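Local atomic coordinates of uncharacterized protein (PDB entry 1ZJJ), a protein that is of unknown function but binds magnesium and probably acts as a phosphatase of the haloacid dehalogenase superfamily. Residues Gly90-Gly93 and Leu94-Met98; Asp129-Tyr132 and Glu133-Lys136; Val208-Leu212 and Asp213-Ala217. All blocks are in the same frame, centred on the assembly; numbering follows the deposited sequence.

Interaction 1. Residues Gly90-Gly93 and Leu94-Met98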
ATOM      1  N   GLY B  90       9.066 -11.308  -1.348  1.00 18.16           N
ATOM      2  CA  GLY B  90      10.363 -10.697  -1.135  1.00 20.69           C
ATOM      3  C   GLY B  90      11.440 -11.261  -2.034  1.00 21.57           C
ATOM      4  O   GLY B  90      11.158 -12.065  -2.926  1.00 20.85           O
ATOM      5  N   GLY B  91      12.678 -10.848  -1.781  1.00 21.66           N
ATOM      6  CA  GLY B  91      13.794 -11.291  -2.587  1.00 22.68           C
ATOM      7  C   GLY B  91      14.529 -12.516  -2.084  1.00 23.97           C
ATOM      8  O   GLY B  91      14.205 -13.092  -1.044  1.00 22.94           O
ATOM      9  N   GLU B  92      15.544 -12.901  -2.847  1.00 26.11           N
ATOM     10  CA  GLU B  92      16.376 -14.063  -2.563  1.00 28.05           C
ATOM     11  C   GLU B  92      16.792 -14.178  -1.099  1.00 27.49           C
ATOM     12  O   GLU B  92      16.673 -15.242  -0.493  1.00 25.99           O
ATOM     13  CB  GLU B  92      17.622 -14.005  -3.449  1.00 31.57           C
ATOM     14  CG  GLU B  92      18.435 -15.272  -3.498  1.00 34.97           C
ATOM     15  CD  GLU B  92      19.754 -15.069  -4.221  1.00 36.94           C
ATOM     16  OE1 GLU B  92      19.742 -14.478  -5.322  1.00 37.59           O
ATOM     17  OE2 GLU B  92      20.799 -15.502  -3.690  1.00 39.36           O
ATOM     18  N   GLY B  93      17.283 -13.082  -0.535  1.00 26.24           N
ATOM     19  CA  GLY B  93      17.714 -13.100   0.850  1.00 25.01           C
ATOM     20  C   GLY B  93      16.643 -13.590   1.804  1.00 23.68           C
ATOM     21  O   GLY B  93      16.895 -14.459   2.639  1.00 22.89           O
ATOM     22  N   LEU B  94      15.441 -13.037   1.676  1.00 22.13           N
ATOM     23  CA  LEU B  94      14.339 -13.410   2.544  1.00 19.59           C
ATOM     24  C   LEU B  94      13.902 -14.856   2.321  1.00 20.83           C
ATOM     25  O   LEU B  94      13.661 -15.587   3.283  1.00 19.79           O
ATOM     26  CB  LEU B  94      13.157 -12.460   2.333  1.00 19.52           C
ATOM     27  CG  LEU B  94      11.953 -12.645   3.263  1.00 19.13           C
ATOM     28  CD1 LEU B  94      12.398 -12.583   4.726  1.00 19.52           C
ATOM     29  CD2 LEU B  94      10.907 -11.569   2.956  1.00 18.07           C
ATOM     30  N   VAL B  95      13.810 -15.270   1.059  1.00 20.69           N
ATOM     31  CA  VAL B  95      13.407 -16.636   0.748  1.00 21.31           C
ATOM     32  C   VAL B  95      14.377 -17.625   1.375  1.00 21.18           C
ATOM     33  O   VAL B  95      13.960 -18.641   1.928  1.00 20.74           O
ATOM     34  CB  VAL B  95      13.351 -16.894  -0.778  1.00 22.03           C
ATOM     35  CG1 VAL B  95      13.243 -18.393  -1.043  1.00 21.75           C
ATOM     36  CG2 VAL B  95      12.149 -16.183  -1.389  1.00 22.85           C
ATOM     37  N   LYS B  96      15.670 -17.322   1.289  1.00 22.76           N
ATOM     38  CA  LYS B  96      16.705 -18.185   1.855  1.00 22.56           C
ATOM     39  C   LYS B  96      16.565 -18.339   3.367  1.00 21.27           C
ATOM     40  O   LYS B  96      16.716 -19.438   3.905  1.00 19.88           O
ATOM     41  CB  LYS B  96      18.088 -17.625   1.534  1.00 25.75           C
ATOM     42  CG  LYS B  96      18.360 -17.459   0.052  1.00 30.71           C
ATOM     43  CD  LYS B  96      19.374 -18.462  -0.443  1.00 33.66           C
ATOM     44  CE  LYS B  96      19.392 -18.492  -1.959  1.00 35.72           C
ATOM     45  NZ  LYS B  96      20.766 -18.676  -2.500  1.00 38.04           N
ATOM     46  N   GLU B  97      16.293 -17.232   4.053  1.00 18.40           N
ATOM     47  CA  GLU B  97      16.130 -17.267   5.504  1.00 18.83           C
ATOM     48  C   GLU B  97      14.906 -18.089   5.891  1.00 17.78           C
ATOM     49  O   GLU B  97      14.926 -18.804   6.889  1.00 19.95           O
ATOM     50  CB  GLU B  97      15.987 -15.848   6.068  1.00 20.22           C
ATOM     51  CG  GLU B  97      17.216 -14.983   5.884  1.00 20.06           C
ATOM     52  CD  GLU B  97      18.406 -15.438   6.718  1.00 22.63           C
ATOM     53  OE1 GLU B  97      18.316 -16.485   7.399  1.00 24.18           O
ATOM     54  OE2 GLU B  97      19.443 -14.739   6.686  1.00 25.29           O
ATOM     55  N   MET B  98      13.838 -17.983   5.110  1.00 17.04           N
ATOM     56  CA  MET B  98      12.630 -18.740   5.416  1.00 19.04           C
ATOM     57  C   MET B  98      12.852 -20.223   5.118  1.00 20.65           C
ATOM     58  O   MET B  98      12.349 -21.090   5.833  1.00 19.55           O
ATOM     59  CB  MET B  98      11.435 -18.192   4.628  1.00 18.92           C
ATOM     60  CG  MET B  98      11.037 -16.759   5.015  1.00 18.75           C
ATOM     61  SD  MET B  98      10.631 -16.582   6.780  1.00 18.58           S
ATOM     62  CE  MET B  98      12.237 -16.109   7.453  1.00 17.37           C
TER
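The first turn of a helix opens at Gly91, the N-cap residue, whose O accepts a hydrogen bond from Val95 N (3.1 Å) that is nearly straight, with an N-H...O angle of 169°. Two residues further on, Glu97 N donates to Gly93 O over 3.2 Å. Beside these backbone bonds Glu92 and Lys96 run side by side and point the same way. The glutamate starts away from 94-98, but its extended chain, with CG anti to the backbone N (chi1 -167°), brings the carboxylate back beside the lysine, which bends at chi2 and chi4. Their ends form a long, weak salt bridge, Glu92 OE2 to Lys96 NZ, at 3.4 Å, while Lys96 CE lies 3.7 Å from Glu92 CG. The helix, 92-101, follows strand 86-89, an outermost strand of the four-stranded parallel sheet, and Gly90 and Gly91 make the turn between them. On the inner side Leu94 hangs back beside this turn, its CD2 4.2 Å from Gly90 CA, and packs on Val88. Glu97 brings CG to 3.3 Å from Gly93 O, then bends so that OE1 pairs with Arg74 of helix 69-80 in a salt bridge; the backbone of Gly93 bonds to Thr44.

Interaction 2. Residues Asp129-Tyr132 and Glu133-Lys136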
ATOM      1  N   ASP B 129       9.906  -7.577  -7.620  1.00 20.02           N
ATOM      2  CA  ASP B 129       9.099  -8.247  -8.628  1.00 21.73           C
ATOM      3  C   ASP B 129       7.684  -8.473  -8.117  1.00 20.22           C
ATOM      4  O   ASP B 129       7.043  -9.461  -8.473  1.00 20.93           O
ATOM      5  CB  ASP B 129       9.727  -9.593  -9.010  1.00 25.19           C
ATOM      6  CG  ASP B 129      11.167  -9.455  -9.473  1.00 27.59           C
ATOM      7  OD1 ASP B 129      11.452  -8.573 -10.314  1.00 29.52           O
ATOM      8  OD2 ASP B 129      12.013 -10.240  -9.000  1.00 30.96           O
ATOM      9  N   LEU B 130       7.206  -7.554  -7.280  1.00 18.22           N
ATOM     10  CA  LEU B 130       5.861  -7.646  -6.721  1.00 18.05           C
ATOM     11  C   LEU B 130       4.806  -7.655  -7.824  1.00 18.57           C
ATOM     12  O   LEU B 130       4.960  -7.006  -8.859  1.00 17.28           O
ATOM     13  CB  LEU B 130       5.581  -6.462  -5.779  1.00 18.02           C
ATOM     14  CG  LEU B 130       4.210  -6.473  -5.086  1.00 17.13           C
ATOM     15  CD1 LEU B 130       4.172  -7.625  -4.089  1.00 17.97           C
ATOM     16  CD2 LEU B 130       3.948  -5.148  -4.370  1.00 17.52           C
ATOM     17  N   THR B 131       3.732  -8.400  -7.592  1.00 16.05           N
ATOM     18  CA  THR B 131       2.637  -8.468  -8.544  1.00 18.38           C
ATOM     19  C   THR B 131       1.360  -8.409  -7.741  1.00 17.68           C
ATOM     20  O   THR B 131       1.374  -8.647  -6.532  1.00 17.55           O
ATOM     21  CB  THR B 131       2.623  -9.794  -9.350  1.00 19.66           C
ATOM     22  OG1 THR B 131       2.508 -10.897  -8.446  1.00 19.05           O
ATOM     23  CG2 THR B 131       3.886  -9.938 -10.182  1.00 20.71           C
ATOM     24  N   TYR B 132       0.259  -8.081  -8.405  1.00 17.59           N
ATOM     25  CA  TYR B 132      -1.028  -8.037  -7.727  1.00 18.11           C
ATOM     26  C   TYR B 132      -1.339  -9.440  -7.214  1.00 18.21           C
ATOM     27  O   TYR B 132      -1.871  -9.614  -6.115  1.00 17.53           O
ATOM     28  CB  TYR B 132      -2.143  -7.639  -8.689  1.00 17.24           C
ATOM     29  CG  TYR B 132      -3.502  -7.636  -8.029  1.00 15.93           C
ATOM     30  CD1 TYR B 132      -3.913  -6.562  -7.242  1.00 18.12           C
ATOM     31  CD2 TYR B 132      -4.374  -8.714  -8.174  1.00 17.31           C
ATOM     32  CE1 TYR B 132      -5.156  -6.557  -6.620  1.00 16.29           C
ATOM     33  CE2 TYR B 132      -5.622  -8.721  -7.555  1.00 16.95           C
ATOM     34  CZ  TYR B 132      -6.005  -7.642  -6.781  1.00 17.05           C
ATOM     35  OH  TYR B 132      -7.223  -7.645  -6.152  1.00 19.28           O
ATOM     36  N   GLU B 133      -1.020 -10.438  -8.033  1.00 19.39           N
ATOM     37  CA  GLU B 133      -1.278 -11.831  -7.679  1.00 20.85           C
ATOM     38  C   GLU B 133      -0.680 -12.174  -6.313  1.00 20.56           C
ATOM     39  O   GLU B 133      -1.322 -12.832  -5.491  1.00 19.92           O
ATOM     40  CB  GLU B 133      -0.719 -12.759  -8.764  1.00 21.76           C
ATOM     41  CG  GLU B 133      -0.862 -14.238  -8.448  1.00 24.44           C
ATOM     42  CD  GLU B 133      -0.461 -15.138  -9.601  1.00 24.67           C
ATOM     43  OE1 GLU B 133       0.577 -14.876 -10.242  1.00 24.26           O
ATOM     44  OE2 GLU B 133      -1.182 -16.122  -9.857  1.00 25.77           O
ATOM     45  N   LYS B 134       0.547 -11.727  -6.067  1.00 19.97           N
ATOM     46  CA  LYS B 134       1.179 -11.991  -4.778  1.00 19.49           C
ATOM     47  C   LYS B 134       0.385 -11.329  -3.651  1.00 18.63           C
ATOM     48  O   LYS B 134       0.139 -11.946  -2.614  1.00 18.83           O
ATOM     49  CB  LYS B 134       2.623 -11.491  -4.775  1.00 21.42           C
ATOM     50  CG  LYS B 134       3.552 -12.282  -5.679  1.00 22.81           C
ATOM     51  CD  LYS B 134       4.997 -11.867  -5.475  1.00 26.48           C
ATOM     52  CE  LYS B 134       5.922 -12.583  -6.441  1.00 26.84           C
ATOM     53  NZ  LYS B 134       7.344 -12.216  -6.192  1.00 30.66           N
ATOM     54  N   LEU B 135      -0.014 -10.072  -3.846  1.00 18.57           N
ATOM     55  CA  LEU B 135      -0.801  -9.366  -2.837  1.00 18.75           C
ATOM     56  C   LEU B 135      -2.112 -10.102  -2.565  1.00 19.32           C
ATOM     57  O   LEU B 135      -2.593 -10.148  -1.430  1.00 18.78           O
ATOM     58  CB  LEU B 135      -1.126  -7.942  -3.303  1.00 18.34           C
ATOM     59  CG  LEU B 135       0.057  -6.985  -3.425  1.00 19.63           C
ATOM     60  CD1 LEU B 135      -0.426  -5.649  -3.975  1.00 18.18           C
ATOM     61  CD2 LEU B 135       0.708  -6.806  -2.054  1.00 19.05           C
ATOM     62  N   LYS B 136      -2.687 -10.666  -3.621  1.00 17.58           N
ATOM     63  CA  LYS B 136      -3.942 -11.396  -3.515  1.00 17.75           C
ATOM     64  C   LYS B 136      -3.828 -12.602  -2.578  1.00 17.36           C
ATOM     65  O   LYS B 136      -4.563 -12.705  -1.599  1.00 17.56           O
ATOM     66  CB  LYS B 136      -4.391 -11.854  -4.905  1.00 18.14           C
ATOM     67  CG  LYS B 136      -5.696 -12.644  -4.910  1.00 21.33           C
ATOM     68  CD  LYS B 136      -6.005 -13.213  -6.291  1.00 21.83           C
ATOM     69  CE  LYS B 136      -4.954 -14.220  -6.750  1.00 25.34           C
ATOM     70  NZ  LYS B 136      -5.331 -14.852  -8.052  1.00 25.07           N
TER
HETATM   71  O   HOH W   1       2.727 -12.956 -10.163  1.00 26.61           O
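Thr131 and Lys134 cross at a slant, the hydroxyl of the first meeting both the backbone and the aliphatic chain of the second. With OG1 set between its own N and carbonyl carbon (chi1 59°), the threonine accepts from Lys134 N at 3.2 Å through an N-H...O angle of 156°, while Lys134 CG lies 3.3 Å from the same oxygen. Beyond CG the lysine is fully extended and runs back along the incoming loop, so that NZ comes to 3.6 Å from Asp129 O and forms a salt bridge with Asp127. This is the N-cap of helix 132-143: Thr131 holds the capping position, and its side chain gives the amide of Lys134, at the open end of the helix, a better-aimed acceptor than the weak bond to Thr131 O. A water 2.7 Å from Thr131 OG1 donates to Glu133 OE1, tying the cap to a carboxylate whose other oxygen, OE2, pairs with Arg112. On the buried side Leu130 and Leu135 meet at about a right angle, with CD1 of the first and CD2 of the second 4.1 Å apart; on helix 167-178 Ile170 touches Leu130 and Leu174 touches Leu135, and Leu130 of the second subunit also packs on Leu135. Tyr132 points away from the turn, CG opposite its backbone N (chi1 178°), and its OH hydrogen-bonds to Pro165 O of the second subunit. Tyr132 O accepts from Lys136 N at 2.8 Å, whereas the bond from Leu135 N to Thr131 O is weak.

Interaction 3. Residues Val208-Leu212 and Asp213-Ala217. With MG (magnesium ion), chain D.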
ATOM      1  N   VAL B 208      24.544   3.620  15.440  1.00 15.15           N
ATOM      2  CA  VAL B 208      25.023   4.633  14.510  1.00 15.32           C
ATOM      3  C   VAL B 208      24.246   4.518  13.200  1.00 17.01           C
ATOM      4  O   VAL B 208      24.301   3.482  12.526  1.00 18.20           O
ATOM      5  CB  VAL B 208      26.526   4.452  14.214  1.00 15.07           C
ATOM      6  CG1 VAL B 208      26.986   5.507  13.237  1.00 15.45           C
ATOM      7  CG2 VAL B 208      27.334   4.505  15.510  1.00 14.01           C
ATOM      8  N   GLY B 209      23.520   5.574  12.841  1.00 17.45           N
ATOM      9  CA  GLY B 209      22.736   5.540  11.613  1.00 18.12           C
ATOM     10  C   GLY B 209      22.587   6.882  10.928  1.00 18.63           C
ATOM     11  O   GLY B 209      23.065   7.903  11.428  1.00 19.75           O
ATOM     12  N   ASP B 210      21.925   6.884   9.772  1.00 18.96           N
ATOM     13  CA  ASP B 210      21.712   8.116   9.017  1.00 19.00           C
ATOM     14  C   ASP B 210      20.232   8.446   8.859  1.00 18.29           C
ATOM     15  O   ASP B 210      19.893   9.485   8.296  1.00 18.62           O
ATOM     16  CB  ASP B 210      22.345   8.018   7.629  1.00 18.67           C
ATOM     17  CG  ASP B 210      21.645   7.009   6.755  1.00 19.10           C
ATOM     18  OD1 ASP B 210      21.549   5.853   7.201  1.00 14.93           O
ATOM     19  OD2 ASP B 210      21.192   7.367   5.645  1.00 17.70           O
ATOM     20  N   ARG B 211      19.356   7.564   9.337  1.00 16.90           N
ATOM     21  CA  ARG B 211      17.914   7.800   9.248  1.00 19.43           C
ATOM     22  C   ARG B 211      17.299   8.023  10.628  1.00 19.56           C
ATOM     23  O   ARG B 211      17.469   7.216  11.538  1.00 19.16           O
ATOM     24  CB  ARG B 211      17.199   6.630   8.562  1.00 19.20           C
ATOM     25  CG  ARG B 211      17.404   6.556   7.048  1.00 19.90           C
ATOM     26  CD  ARG B 211      16.690   5.337   6.439  1.00 17.97           C
ATOM     27  NE  ARG B 211      17.089   5.122   5.051  1.00 16.15           N
ATOM     28  CZ  ARG B 211      16.441   5.604   3.993  1.00 16.65           C
ATOM     29  NH1 ARG B 211      15.341   6.328   4.150  1.00 15.18           N
ATOM     30  NH2 ARG B 211      16.903   5.374   2.770  1.00 15.31           N
ATOM     31  N   LEU B 212      16.569   9.120  10.768  1.00 20.24           N
ATOM     32  CA  LEU B 212      15.931   9.457  12.031  1.00 22.67           C
ATOM     33  C   LEU B 212      14.766   8.536  12.370  1.00 23.54           C
ATOM     34  O   LEU B 212      14.645   8.065  13.500  1.00 22.98           O
ATOM     35  CB  LEU B 212      15.459  10.914  11.992  1.00 23.24           C
ATOM     36  CG  LEU B 212      16.576  11.953  12.140  1.00 25.34           C
ATOM     37  CD1 LEU B 212      16.178  13.270  11.485  1.00 23.80           C
ATOM     38  CD2 LEU B 212      16.884  12.146  13.631  1.00 25.94           C
ATOM     39  N   ASP B 213      13.916   8.278  11.380  1.00 23.03           N
ATOM     40  CA  ASP B 213      12.740   7.432  11.552  1.00 24.08           C
ATOM     41  C   ASP B 213      13.003   5.960  11.866  1.00 22.65           C
ATOM     42  O   ASP B 213      12.134   5.289  12.417  1.00 22.97           O
ATOM     43  CB  ASP B 213      11.861   7.530  10.309  1.00 28.71           C
ATOM     44  CG  ASP B 213      12.582   7.078   9.062  1.00 31.78           C
ATOM     45  OD1 ASP B 213      12.607   5.861   8.799  1.00 35.62           O
ATOM     46  OD2 ASP B 213      13.143   7.941   8.357  1.00 37.28           O
ATOM     47  N   THR B 214      14.177   5.439  11.513  1.00 20.29           N
ATOM     48  CA  THR B 214      14.474   4.043  11.824  1.00 19.16           C
ATOM     49  C   THR B 214      15.649   3.915  12.791  1.00 19.33           C
ATOM     50  O   THR B 214      15.484   3.466  13.926  1.00 20.07           O
ATOM     51  CB  THR B 214      14.791   3.217  10.553  1.00 20.86           C
ATOM     52  OG1 THR B 214      15.831   3.856   9.808  1.00 20.28           O
ATOM     53  CG2 THR B 214      13.556   3.070   9.690  1.00 21.41           C
ATOM     54  N   ASP B 215      16.830   4.331  12.343  1.00 18.19           N
ATOM     55  CA  ASP B 215      18.028   4.238  13.167  1.00 16.99           C
ATOM     56  C   ASP B 215      17.948   4.980  14.502  1.00 15.81           C
ATOM     57  O   ASP B 215      18.100   4.376  15.563  1.00 17.73           O
ATOM     58  CB  ASP B 215      19.238   4.733  12.373  1.00 13.26           C
ATOM     59  CG  ASP B 215      19.460   3.937  11.109  1.00 13.72           C
ATOM     60  OD1 ASP B 215      19.386   2.694  11.176  1.00 14.24           O
ATOM     61  OD2 ASP B 215      19.711   4.547  10.054  1.00 13.90           O
ATOM     62  N   ILE B 216      17.706   6.283  14.456  1.00 17.76           N
ATOM     63  CA  ILE B 216      17.648   7.055  15.689  1.00 17.68           C
ATOM     64  C   ILE B 216      16.426   6.715  16.540  1.00 19.17           C
ATOM     65  O   ILE B 216      16.517   6.651  17.765  1.00 18.47           O
ATOM     66  CB  ILE B 216      17.695   8.568  15.390  1.00 17.40           C
ATOM     67  CG1 ILE B 216      18.937   8.879  14.551  1.00 19.50           C
ATOM     68  CG2 ILE B 216      17.744   9.364  16.688  1.00 19.81           C
ATOM     69  CD1 ILE B 216      20.243   8.374  15.164  1.00 17.98           C
ATOM     70  N   ALA B 217      15.286   6.480  15.894  1.00 18.31           N
ATOM     71  CA  ALA B 217      14.074   6.134  16.627  1.00 18.37           C
ATOM     72  C   ALA B 217      14.321   4.841  17.403  1.00 17.70           C
ATOM     73  O   ALA B 217      13.885   4.682  18.539  1.00 16.75           O
ATOM     74  CB  ALA B 217      12.918   5.957  15.656  1.00 19.03           C
TER
HETATM   75 MG    MG D1002      20.916   3.934   6.189  1.00 21.90          MG
HETATM   76  O   HOH W   2      19.907   5.176   4.743  1.00 18.11           O
HETATM   77  O   HOH W   3      19.230   3.834   7.517  1.00 16.78           O
HETATM   78  O   HOH W   4      20.268   2.219   5.278  1.00 13.22           O
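The carboxylates of Asp210 and Asp215 approach at a slant, their planes 39° apart, and each has its own task beside the magnesium ion. Asp210 binds the metal through OD1 alone, at 2.3 Å; its OD2 instead accepts from a metal-bound water (2.7 Å) and from Val233 N, which holds the group in a fixed rotation. Asp215 does not touch the ion. Its OD2 takes Arg211 N on the anti lone pair (3.1 Å), a weaker bond from Asp210 N, and a second metal-bound water at 2.7 Å, while OD1 forms a salt bridge with Lys187. Three donors thus grip one oxygen, and a second-shell residue positions both the backbone of a first-shell ligand and a coordinated water. That same water lies in plane at the edge of the Arg211 guanidinium, whose NE gives a weak bond to the other water, the one held by Asp210. The arginine reaches there extended from CG to NE, alongside Thr214, whose OG1 sits 3.3 Å from Arg211 CB. Gly209, with no side chain, lets Asp215 close in, Gly209 CA lying 3.5 Å from Asp215 OD2. The helix starts with a wider pi-type turn: Ile216 N bonds to Arg211 O, and Ala217 N to Leu212 O, both spanning five residues. Leu212 and Ile216 lie side by side, pointing the same way, with Leu212 CD2 4.0 Å from Ile216 CG1. Asp7 OD2, Asp9 O and a third water complete six ligands round the magnesium. A strand end passing into a helix, with the sequence Gly-Asp-x-x-x-x-Asp, matches the acidic motif IV of the haloacid dehalogenase fold.

Each contact lies where a helix begins, and each ties that start to the residues before it in a different way. Interactions 1 and 2 both follow strands of the four-stranded sheet, 86-89 and 121-124, which probably belongs to a cap; their centres are 16 Å apart and their nearest atoms about 5 Å, without touching. Ile89, just before interaction 1, packs on Leu130 and Lys134 of interaction 2. Interaction 3 belongs to the six-stranded core sheet and alone holds a magnesium ligand. Its centre lies 24 Å from interaction 1 and 30 Å from interaction 2. Of the three, only 129-136 touches the second subunit.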